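Local atomic coordinates of TOXN (Bacillus thuringiensis, PDB entry 4ATO), a protein that cleaves RNA within A-rich sequences as the endoribonuclease toxin of a type III toxin-antitoxin system and is held in check by its cognate antitoxin RNA, ToxI. Residues Y118-L121 with K122-D126; T14-I17 with D18-R21; K144-H147 with K148-F151. All blocks are in the same frame, centred on the assembly; numbering follows the deposited sequence. Where two conformers were deposited one is given.

Contact 1 of 3, residues Y118-L121 with K122-D126; sequences YLFL and KENMD. With nucleotides of chain B.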
loop_
_atom_site.group_PDB
_atom_site.type_symbol
_atom_site.label_atom_id
_atom_site.label_comp_id
_atom_site.label_asym_id
_atom_site.label_seq_id
_atom_site.Cartn_x
_atom_site.Cartn_y
_atom_site.Cartn_z
ATOM N N TYR A 118 -20.371 7.085 10.459
ATOM C CA TYR A 118 -19.208 7.294 11.303
ATOM C C TYR A 118 -18.020 6.468 10.810
ATOM O O TYR A 118 -16.918 6.977 10.717
ATOM C CB TYR A 118 -19.478 6.986 12.784
ATOM C CG TYR A 118 -18.209 7.104 13.597
ATOM C CD1 TYR A 118 -17.672 8.357 13.893
ATOM C CD2 TYR A 118 -17.516 5.975 14.023
ATOM C CE1 TYR A 118 -16.497 8.488 14.615
ATOM C CE2 TYR A 118 -16.330 6.094 14.746
ATOM C CZ TYR A 118 -15.829 7.361 15.041
ATOM O OH TYR A 118 -14.657 7.514 15.751
ATOM N N LEU A 119 -18.243 5.196 10.499
ATOM C CA LEU A 119 -17.135 4.356 10.070
ATOM C C LEU A 119 -16.527 4.873 8.768
ATOM O O LEU A 119 -15.313 4.861 8.617
ATOM C CB LEU A 119 -17.548 2.893 9.952
ATOM C CG LEU A 119 -17.978 2.181 11.244
ATOM C CD1 LEU A 119 -18.279 0.716 10.961
ATOM C CD2 LEU A 119 -16.924 2.290 12.320
ATOM N N PHE A 120 -17.357 5.355 7.844
ATOM C CA PHE A 120 -16.818 5.938 6.618
ATOM C C PHE A 120 -15.996 7.194 6.926
ATOM O O PHE A 120 -14.907 7.379 6.379
ATOM C CB PHE A 120 -17.916 6.299 5.607
ATOM C CG PHE A 120 -17.388 7.009 4.377
ATOM C CD1 PHE A 120 -17.261 8.395 4.351
ATOM C CD2 PHE A 120 -16.971 6.281 3.267
ATOM C CE1 PHE A 120 -16.746 9.050 3.229
ATOM C CE2 PHE A 120 -16.462 6.917 2.138
ATOM C CZ PHE A 120 -16.348 8.311 2.115
ATOM N N LEU A 121 -16.525 8.061 7.787
ATOM C CA LEU A 121 -15.908 9.368 7.999
ATOM C C LEU A 121 -14.579 9.267 8.711
ATOM O O LEU A 121 -13.673 10.028 8.417
ATOM C CB LEU A 121 -16.841 10.322 8.747
ATOM C CG LEU A 121 -17.852 11.012 7.825
ATOM C CD1 LEU A 121 -18.825 11.840 8.632
ATOM C CD2 LEU A 121 -17.156 11.880 6.774
ATOM N N LYS A 122 -14.442 8.316 9.630
ATOM C CA LYS A 122 -13.176 8.213 10.339
ATOM C C LYS A 122 -12.035 7.813 9.399
ATOM O O LYS A 122 -10.881 8.008 9.723
ATOM C CB LYS A 122 -13.269 7.289 11.566
ATOM C CG LYS A 122 -13.219 5.816 11.279
ATOM C CD LYS A 122 -13.473 4.985 12.550
ATOM C CE LYS A 122 -12.244 4.887 13.443
ATOM N NZ LYS A 122 -12.398 3.764 14.433
ATOM N N GLU A 123 -12.360 7.273 8.230
ATOM C CA GLU A 123 -11.327 6.956 7.246
ATOM C C GLU A 123 -11.107 8.110 6.264
ATOM O O GLU A 123 -10.133 8.115 5.518
ATOM C CB GLU A 123 -11.677 5.673 6.481
ATOM C CG GLU A 123 -11.782 4.434 7.368
ATOM C CD GLU A 123 -10.545 4.220 8.242
ATOM O OE1 GLU A 123 -9.416 4.243 7.704
ATOM O OE2 GLU A 123 -10.703 4.035 9.469
ATOM N N ASN A 124 -12.007 9.090 6.277
ATOM C CA ASN A 124 -12.011 10.131 5.256
ATOM C C ASN A 124 -11.943 11.536 5.822
ATOM O O ASN A 124 -12.157 12.516 5.105
ATOM C CB ASN A 124 -13.253 9.997 4.359
ATOM C CG ASN A 124 -13.195 8.778 3.472
ATOM O OD1 ASN A 124 -12.678 8.843 2.355
ATOM N ND2 ASN A 124 -13.713 7.649 3.964
ATOM N N MET A 125 -11.628 11.651 7.103
ATOM C CA MET A 125 -11.623 12.965 7.708
ATOM C C MET A 125 -10.535 13.901 7.158
ATOM O O MET A 125 -10.691 15.119 7.206
ATOM C CB MET A 125 -11.553 12.859 9.224
ATOM C CG MET A 125 -12.244 13.996 9.913
ATOM S SD MET A 125 -13.988 14.102 9.456
ATOM C CE MET A 125 -14.317 15.770 10.003
ATOM N N ASP A 126 -9.440 13.350 6.634
ATOM C CA ASP A 126 -8.397 14.159 6.007
ATOM C C ASP A 126 -8.970 14.973 4.846
ATOM O O ASP A 126 -8.602 16.125 4.628
ATOM C CB ASP A 126 -7.252 13.269 5.504
ATOM C CG ASP A 126 -7.732 12.141 4.586
ATOM O OD1 ASP A 126 -8.748 11.488 4.902
ATOM O OD2 ASP A 126 -7.086 11.900 3.543
ATOM P P U B 10 -13.477 4.907 17.940
ATOM O OP1 U B 10 -13.421 5.596 16.629
ATOM O OP2 U B 10 -12.688 5.457 19.071
ATOM O "O5'" U B 10 -14.982 4.710 18.390
ATOM C "C5'" U B 10 -15.816 5.831 18.652
ATOM C "C4'" U B 10 -17.094 5.424 19.341
ATOM O "O4'" U B 10 -17.902 6.609 19.566
ATOM C "C3'" U B 10 -17.978 4.457 18.554
ATOM O "O3'" U B 10 -18.732 3.650 19.469
ATOM C "C2'" U B 10 -18.922 5.406 17.831
ATOM O "O2'" U B 10 -20.132 4.821 17.415
ATOM C "C1'" U B 10 -19.143 6.475 18.900
ATOM N N1 U B 10 -19.515 7.795 18.371
ATOM C C2 U B 10 -20.723 8.328 18.786
ATOM O O2 U B 10 -21.477 7.751 19.540
ATOM N N3 U B 10 -21.020 9.574 18.300
ATOM C C4 U B 10 -20.244 10.318 17.432
ATOM O O4 U B 10 -20.656 11.422 17.065
ATOM C C5 U B 10 -19.003 9.702 17.048
ATOM C C6 U B 10 -18.680 8.493 17.524
ATOM P P A B 11 -18.245 2.161 19.837
ATOM O OP1 A B 11 -19.109 1.680 20.944
ATOM O OP2 A B 11 -16.778 2.211 20.051
ATOM O "O5'" A B 11 -18.565 1.355 18.512
ATOM C "C5'" A B 11 -19.897 1.230 18.035
ATOM C "C4'" A B 11 -20.174 -0.170 17.567
ATOM O "O4'" A B 11 -19.563 -0.367 16.266
ATOM C "C3'" A B 11 -19.619 -1.266 18.464
ATOM O "O3'" A B 11 -20.495 -2.373 18.434
ATOM C "C2'" A B 11 -18.311 -1.641 17.788
ATOM O "O2'" A B 11 -17.873 -2.951 18.063
ATOM C "C1'" A B 11 -18.656 -1.452 16.314
ATOM N N9 A B 11 -17.513 -1.093 15.481
ATOM C C8 A B 11 -16.628 -0.076 15.732
ATOM N N7 A B 11 -15.702 0.042 14.808
ATOM C C5 A B 11 -16.011 -0.934 13.877
ATOM C C6 A B 11 -15.404 -1.308 12.668
ATOM N N6 A B 11 -14.314 -0.706 12.181
ATOM N N1 A B 11 -15.949 -2.337 11.977
ATOM C C2 A B 11 -17.035 -2.928 12.486
ATOM N N3 A B 11 -17.691 -2.661 13.614
ATOM C C4 A B 11 -17.123 -1.648 14.277
#
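Tyr118 and Lys122, one turn apart in the long helix 108-139, form a local helical contact that converges on a phosphate of bound RNA, while Phe120 and Asn124, two residues further along, make a second pair with the same spacing. The helix packs on the antiparallel sheet of this toxin, which belongs to the SH3 clan: Leu121 and Met125 face Val40 of strand 38-41, and Tyr118 rests on Phe9. On the RNA side, the lysine chain runs past the tyrosine ring, Lys122 CD lying 3.8 Å from Tyr118 CE2. With its CG lodged between the backbone N and the carbonyl carbon (chi1 79°) and a bend at chi3, Lys122 carries NZ to within 3.0 Å of OP1 of U10 of chain B. Tyr118 OH also donates to this OP1, at a very short 2.4 Å whose exact length is doubtful; both side chains thus converge on one phosphate oxygen. The pyrimidine of U10 lies over one face of the Tyr118 ring, displaced toward its rim, with C6 3.6 Å above the plane. Next in sequence, Leu119 sets its CD2 against the adenine of A11 of chain B.

At the other pair, the Asn124 amide stacks on the Phe120 ring, the planes only 10° apart, with ND2 3.2 Å above the ring centre. The amide is fixed there by a nearly straight bond (171°) from Asn124 ND2 to Phe120 O, 2.7 Å long. Glu123 N and Asn124 ND2 reach Phe120 O from opposite faces of its plane.

Contact 2 of 3, residues T14-I17 with D18-R21; sequences TEYI and DYLR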
loop_
_atom_site.group_PDB
_atom_site.type_symbol
_atom_site.label_atom_id
_atom_site.label_comp_id
_atom_site.label_asym_id
_atom_site.label_seq_id
_atom_site.Cartn_x
_atom_site.Cartn_y
_atom_site.Cartn_z
ATOM N N THR A 14 -32.562 24.572 16.790
ATOM C CA THR A 14 -33.257 25.234 15.698
ATOM C C THR A 14 -33.333 26.733 15.937
ATOM O O THR A 14 -33.460 27.509 14.995
ATOM C CB THR A 14 -34.665 24.675 15.510
ATOM O OG1 THR A 14 -35.473 25.036 16.637
ATOM C CG2 THR A 14 -34.605 23.171 15.401
ATOM N N GLU A 15 -33.250 27.134 17.201
ATOM C CA GLU A 15 -33.237 28.554 17.532
ATOM C C GLU A 15 -32.012 29.204 16.914
ATOM O O GLU A 15 -32.113 30.236 16.249
ATOM C CB GLU A 15 -33.212 28.770 19.046
ATOM C CG GLU A 15 -34.571 28.885 19.696
ATOM C CD GLU A 15 -34.523 29.720 20.966
ATOM O OE1 GLU A 15 -33.482 30.369 21.207
ATOM O OE2 GLU A 15 -35.522 29.734 21.720
ATOM N N TYR A 16 -30.850 28.595 17.134
ATOM C CA TYR A 16 -29.614 29.165 16.620
ATOM C C TYR A 16 -29.558 29.092 15.097
ATOM O O TYR A 16 -29.040 30.001 14.451
ATOM C CB TYR A 16 -28.386 28.511 17.254
ATOM C CG TYR A 16 -27.091 29.162 16.828
ATOM C CD1 TYR A 16 -26.668 30.359 17.400
ATOM C CD2 TYR A 16 -26.300 28.596 15.836
ATOM C CE1 TYR A 16 -25.487 30.966 17.003
ATOM C CE2 TYR A 16 -25.117 29.191 15.436
ATOM C CZ TYR A 16 -24.714 30.373 16.018
ATOM O OH TYR A 16 -23.535 30.959 15.612
ATOM N N ILE A 17 -30.102 28.025 14.520
ATOM C CA ILE A 17 -30.120 27.889 13.060
ATOM C C ILE A 17 -30.968 29.003 12.436
ATOM O O ILE A 17 -30.535 29.677 11.495
ATOM C CB ILE A 17 -30.651 26.511 12.617
ATOM C CG1 ILE A 17 -29.618 25.420 12.893
ATOM C CG2 ILE A 17 -31.028 26.522 11.137
ATOM C CD1 ILE A 17 -28.420 25.423 11.940
ATOM N N ASP A 18 -32.168 29.197 12.973
ATOM C CA ASP A 18 -33.071 30.242 12.490
ATOM C C ASP A 18 -32.449 31.617 12.682
ATOM O O ASP A 18 -32.618 32.515 11.859
ATOM C CB ASP A 18 -34.414 30.175 13.216
ATOM C CG ASP A 18 -35.214 28.937 12.846
ATOM O OD1 ASP A 18 -34.877 28.289 11.824
ATOM O OD2 ASP A 18 -36.179 28.619 13.572
ATOM N N TYR A 19 -31.723 31.768 13.778
ATOM C CA TYR A 19 -31.039 33.013 14.070
ATOM C C TYR A 19 -29.955 33.249 13.028
ATOM O O TYR A 19 -29.773 34.371 12.569
ATOM C CB TYR A 19 -30.455 32.962 15.474
ATOM C CG TYR A 19 -29.408 34.004 15.773
ATOM C CD1 TYR A 19 -29.768 35.283 16.165
ATOM C CD2 TYR A 19 -28.056 33.694 15.701
ATOM C CE1 TYR A 19 -28.811 36.233 16.454
ATOM C CE2 TYR A 19 -27.095 34.630 15.990
ATOM C CZ TYR A 19 -27.474 35.901 16.367
ATOM O OH TYR A 19 -26.507 36.840 16.658
ATOM N N LEU A 20 -29.245 32.191 12.635
ATOM C CA LEU A 20 -28.235 32.342 11.592
ATOM C C LEU A 20 -28.866 32.638 10.224
ATOM O O LEU A 20 -28.407 33.526 9.506
ATOM C CB LEU A 20 -27.311 31.123 11.507
ATOM C CG LEU A 20 -26.196 30.946 12.543
ATOM C CD1 LEU A 20 -25.234 29.854 12.067
ATOM C CD2 LEU A 20 -25.433 32.230 12.829
ATOM N N ARG A 21 -29.931 31.922 9.872
ATOM C CA ARG A 21 -30.523 32.091 8.541
ATOM C C ARG A 21 -31.073 33.506 8.308
ATOM O O ARG A 21 -31.309 33.911 7.166
ATOM C CB ARG A 21 -31.571 31.012 8.240
ATOM C CG ARG A 21 -31.977 30.939 6.758
ATOM C CD ARG A 21 -32.535 29.574 6.350
ATOM N NE ARG A 21 -33.487 29.077 7.333
ATOM C CZ ARG A 21 -33.238 28.074 8.166
ATOM N NH1 ARG A 21 -32.072 27.449 8.114
ATOM N NH2 ARG A 21 -34.157 27.691 9.042
#
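Tyr16 and Leu20 make the tight part of this contact: Leu20 CD1 comes within 3.4 Å of Tyr16 CE2, while the other methyl, CD2, sits 3.6 Å from Tyr16 OH. The leucine thus spreads both branches along one side of the phenol. With Tyr16 CG anti to the backbone N (chi1 -175°), the ring lies alongside the following turn, where Leu20 meets it. Tyr19 CD2 approaches the same ring obliquely, on the CE1 side, 4.0 Å from Tyr16 CE1; the planes of this oblique aromatic pair are inclined at 36°.

These residues lie on the short helix 14-23, which follows strand 9-12 and is wedged between the sheet and the C-terminal helix 159-169. Its i to i+4 backbone hydrogen bonds join Thr14 to Asp18, Glu15 to Tyr19, Tyr16 to Leu20 and Ile17 to Arg21. Ile17 and Leu20 pack on Ile88 of strand 78-89, and Leu20 also touches Leu162 of helix 159-169. Both phenol hydroxyls are hydrogen-bonded to backbone carbonyls, Tyr16 OH to Pro89 O and Tyr19 OH to Lys165 O, while the side chain of Lys165 makes a cation-pi contact with Tyr19.

The more open side is polar. Exposed Asp18 forms a salt bridge with Arg21, Asp18 OD1 to Arg21 NH2 at 2.9 Å, which ties two residues of the same helical turn together. A bend at chi3 (45°) turns the arginine back toward the preceding turn, where its NH1 approaches Ile17 CG2 at 3.3 Å. That same NH1 donates to Val27 O in the loop beyond the helix.

Contact 3 of 3, residues K144-H147 with K148-F151; sequences KPSH and KQKF. With nucleotides of chain C.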
loop_
_atom_site.group_PDB
_atom_site.type_symbol
_atom_site.label_atom_id
_atom_site.label_comp_id
_atom_site.label_asym_id
_atom_site.label_seq_id
_atom_site.Cartn_x
_atom_site.Cartn_y
_atom_site.Cartn_z
ATOM N N LYS A 144 -10.757 41.273 -5.183
ATOM C CA LYS A 144 -11.288 40.851 -6.465
ATOM C C LYS A 144 -11.225 39.341 -6.632
ATOM O O LYS A 144 -10.162 38.767 -6.680
ATOM C CB LYS A 144 -10.562 41.535 -7.611
ATOM C CG LYS A 144 -11.016 41.053 -8.971
ATOM C CD LYS A 144 -10.757 42.078 -10.065
ATOM C CE LYS A 144 -9.420 42.783 -9.872
ATOM N NZ LYS A 144 -9.376 44.125 -10.519
ATOM N N PRO A 145 -12.387 38.719 -6.724
ATOM C CA PRO A 145 -12.500 37.266 -6.794
ATOM C C PRO A 145 -12.150 36.701 -8.143
ATOM O O PRO A 145 -12.566 37.217 -9.152
ATOM C CB PRO A 145 -13.978 37.014 -6.526
ATOM C CG PRO A 145 -14.652 38.333 -6.549
ATOM C CD PRO A 145 -13.672 39.372 -6.973
ATOM N N SER A 146 -11.401 35.619 -8.141
ATOM C CA SER A 146 -11.148 34.857 -9.348
ATOM C C SER A 146 -12.465 34.266 -9.851
ATOM O O SER A 146 -13.502 34.384 -9.199
ATOM C CB SER A 146 -10.192 33.713 -9.034
ATOM O OG SER A 146 -10.777 32.852 -8.070
ATOM N N HIS A 147 -12.414 33.619 -11.010
ATOM C CA HIS A 147 -13.542 32.848 -11.508
ATOM C C HIS A 147 -14.031 31.861 -10.418
ATOM O O HIS A 147 -15.224 31.784 -10.119
ATOM C CB HIS A 147 -13.116 32.090 -12.768
ATOM C CG HIS A 147 -14.253 31.507 -13.547
ATOM N ND1 HIS A 147 -14.894 32.195 -14.553
ATOM C CD2 HIS A 147 -14.862 30.301 -13.471
ATOM C CE1 HIS A 147 -15.852 31.441 -15.062
ATOM N NE2 HIS A 147 -15.852 30.284 -14.426
ATOM N N LYS A 148 -13.103 31.132 -9.808
ATOM C CA LYS A 148 -13.478 30.114 -8.822
ATOM C C LYS A 148 -14.093 30.712 -7.570
ATOM O O LYS A 148 -15.125 30.253 -7.092
ATOM C CB LYS A 148 -12.278 29.263 -8.409
ATOM C CG LYS A 148 -12.679 28.104 -7.473
ATOM C CD LYS A 148 -11.495 27.198 -7.114
ATOM C CE LYS A 148 -10.951 26.465 -8.347
ATOM N NZ LYS A 148 -9.990 25.383 -7.972
ATOM N N GLN A 149 -13.426 31.722 -7.028
ATOM C CA GLN A 149 -13.891 32.414 -5.832
ATOM C C GLN A 149 -15.296 32.983 -5.992
ATOM O O GLN A 149 -16.070 32.997 -5.042
ATOM C CB GLN A 149 -12.895 33.507 -5.436
ATOM C CG GLN A 149 -11.590 32.921 -4.896
ATOM C CD GLN A 149 -10.425 33.895 -4.954
ATOM O OE1 GLN A 149 -10.517 34.964 -5.557
ATOM N NE2 GLN A 149 -9.321 33.522 -4.322
ATOM N N LYS A 150 -15.626 33.432 -7.198
ATOM C CA LYS A 150 -16.987 33.874 -7.498
ATOM C C LYS A 150 -17.979 32.713 -7.390
ATOM O O LYS A 150 -19.036 32.845 -6.781
ATOM C CB LYS A 150 -17.061 34.503 -8.891
ATOM C CG LYS A 150 -18.066 35.636 -9.017
ATOM C CD LYS A 150 -17.718 36.795 -8.076
ATOM C CE LYS A 150 -18.710 36.901 -6.917
ATOM N NZ LYS A 150 -18.277 37.846 -5.848
ATOM N N PHE A 151 -17.631 31.571 -7.976
ATOM C CA PHE A 151 -18.478 30.388 -7.867
ATOM C C PHE A 151 -18.654 29.993 -6.407
ATOM O O PHE A 151 -19.776 29.755 -5.946
ATOM C CB PHE A 151 -17.880 29.212 -8.641
ATOM C CG PHE A 151 -18.357 27.870 -8.159
ATOM C CD1 PHE A 151 -19.649 27.436 -8.440
ATOM C CD2 PHE A 151 -17.524 27.048 -7.414
ATOM C CE1 PHE A 151 -20.099 26.195 -7.997
ATOM C CE2 PHE A 151 -17.966 25.799 -6.965
ATOM C CZ PHE A 151 -19.253 25.371 -7.260
ATOM P P U C 5 -21.201 22.616 -11.296
ATOM O OP1 U C 5 -22.323 21.827 -11.848
ATOM O OP2 U C 5 -19.974 21.905 -10.877
ATOM O "O5'" U C 5 -20.816 23.807 -12.291
ATOM C "C5'" U C 5 -21.769 24.800 -12.644
ATOM C "C4'" U C 5 -21.109 26.103 -13.031
ATOM O "O4'" U C 5 -20.546 26.755 -11.856
ATOM C "C3'" U C 5 -19.930 26.007 -13.982
ATOM O "O3'" U C 5 -20.315 25.795 -15.329
ATOM C "C2'" U C 5 -19.227 27.333 -13.741
ATOM O "O2'" U C 5 -19.931 28.399 -14.365
ATOM C "C1'" U C 5 -19.382 27.473 -12.225
ATOM N N1 U C 5 -18.216 26.895 -11.513
ATOM C C2 U C 5 -17.055 27.652 -11.553
ATOM O O2 U C 5 -17.007 28.746 -12.092
ATOM N N3 U C 5 -15.964 27.101 -10.924
ATOM C C4 U C 5 -15.919 25.879 -10.279
ATOM O O4 U C 5 -14.862 25.508 -9.763
ATOM C C5 U C 5 -17.153 25.147 -10.299
ATOM C C6 U C 5 -18.235 25.657 -10.907
ATOM P P G C 6 -19.537 24.718 -16.233
ATOM O OP1 G C 6 -20.026 24.874 -17.630
ATOM O OP2 G C 6 -19.683 23.399 -15.572
ATOM O "O5'" G C 6 -18.032 25.196 -16.139
ATOM C "C5'" G C 6 -17.620 26.431 -16.694
ATOM C "C4'" G C 6 -16.250 26.804 -16.206
ATOM O "O4'" G C 6 -16.220 26.754 -14.756
ATOM C "C3'" G C 6 -15.128 25.881 -16.649
ATOM O "O3'" G C 6 -14.635 26.225 -17.927
ATOM C "C2'" G C 6 -14.099 26.027 -15.531
ATOM O "O2'" G C 6 -13.326 27.203 -15.708
ATOM C "C1'" G C 6 -14.996 26.218 -14.311
ATOM N N9 G C 6 -15.266 24.949 -13.603
ATOM C C8 G C 6 -16.399 24.167 -13.667
ATOM N N7 G C 6 -16.344 23.104 -12.905
ATOM C C5 G C 6 -15.100 23.193 -12.293
ATOM C C6 G C 6 -14.470 22.332 -11.352
ATOM O O6 G C 6 -14.907 21.289 -10.848
ATOM N N1 G C 6 -13.204 22.796 -11.003
ATOM C C2 G C 6 -12.618 23.942 -11.489
ATOM N N2 G C 6 -11.389 24.236 -11.034
ATOM N N3 G C 6 -13.200 24.747 -12.360
ATOM C C4 G C 6 -14.428 24.320 -12.711
ATOM P P G C 20 -5.251 23.966 -5.519
ATOM O OP1 G C 20 -4.755 23.110 -4.417
ATOM O OP2 G C 20 -5.905 25.245 -5.182
ATOM O "O5'" G C 20 -4.097 24.206 -6.575
ATOM C "C5'" G C 20 -3.474 23.113 -7.236
ATOM C "C4'" G C 20 -3.010 23.496 -8.619
ATOM O "O4'" G C 20 -4.148 23.484 -9.522
ATOM C "C3'" G C 20 -2.394 24.893 -8.737
ATOM O "O3'" G C 20 -1.402 24.888 -9.758
ATOM C "C2'" G C 20 -3.570 25.734 -9.206
ATOM O "O2'" G C 20 -3.205 26.919 -9.877
ATOM C "C1'" G C 20 -4.276 24.750 -10.137
ATOM N N9 G C 20 -5.697 25.029 -10.333
ATOM C C8 G C 20 -6.743 24.716 -9.505
ATOM N N7 G C 20 -7.894 25.112 -9.973
ATOM C C5 G C 20 -7.581 25.722 -11.175
ATOM C C6 G C 20 -8.426 26.342 -12.124
ATOM O O6 G C 20 -9.654 26.467 -12.067
ATOM N N1 G C 20 -7.694 26.838 -13.203
ATOM C C2 G C 20 -6.325 26.742 -13.345
ATOM N N2 G C 20 -5.787 27.276 -14.456
ATOM N N3 G C 20 -5.532 26.165 -12.458
ATOM C C4 G C 20 -6.228 25.685 -11.410
#
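A capping box opens helix 147-155: Ser146, at the N-cap, and Gln149 exchange side-chain to backbone hydrogen bonds, both nearly straight. Gln149 N donates to Ser146 OG over 3.1 Å. In return, Ser146 N donates to Gln149 OE1 over 2.8 Å. Ser146 OG stands between its backbone N and carbonyl carbon (chi1 61°), directed at the amide it caps. The reciprocal bond holds one end of the glutamine amide, and its NE2 donates to Asp138 in the preceding helix. Lys150 folds back beside Pro145, with CD 3.8 Å from Pro145 CG.

From the start of this helix, three side chains meet the antitoxin RNA. His147 brings its ring to U5 of chain C, with CD2 and NE2 each 3.0 Å from O2 of U5, and its edge faces O4' of G6 of chain C. Phe151 spreads under the same uracil, whose C6 lies 3.3 Å above the ring centre. Lys148, bent at chi3, reaches a guanine and also bonds Gln66 of the protein and a cytosine base O2; its NZ donates to N7 of G20 of chain C over 2.9 Å.

In the fold
From the N terminus the chain runs through strand 9-12 into contact 2, on helix 14-23, then through most of the sheet to helix 108-139, which carries contact 1, and finally through a loop to contact 3 at the start of helix 147-155. Each contact spans adjoining residues, so none closes a long loop; they follow in series without nesting or crossing. Contacts 1 and 2 lie on opposite sides of the chain's centre, their own centres 28 Å apart. Contact 2 joins its helix to strand 78-89 and helix 159-169, and contact 1 lays helix 108-139 on strands 9-12 and 38-41. Contacts 1 and 3, with centres 30 Å apart, meet RNA chains B and C respectively.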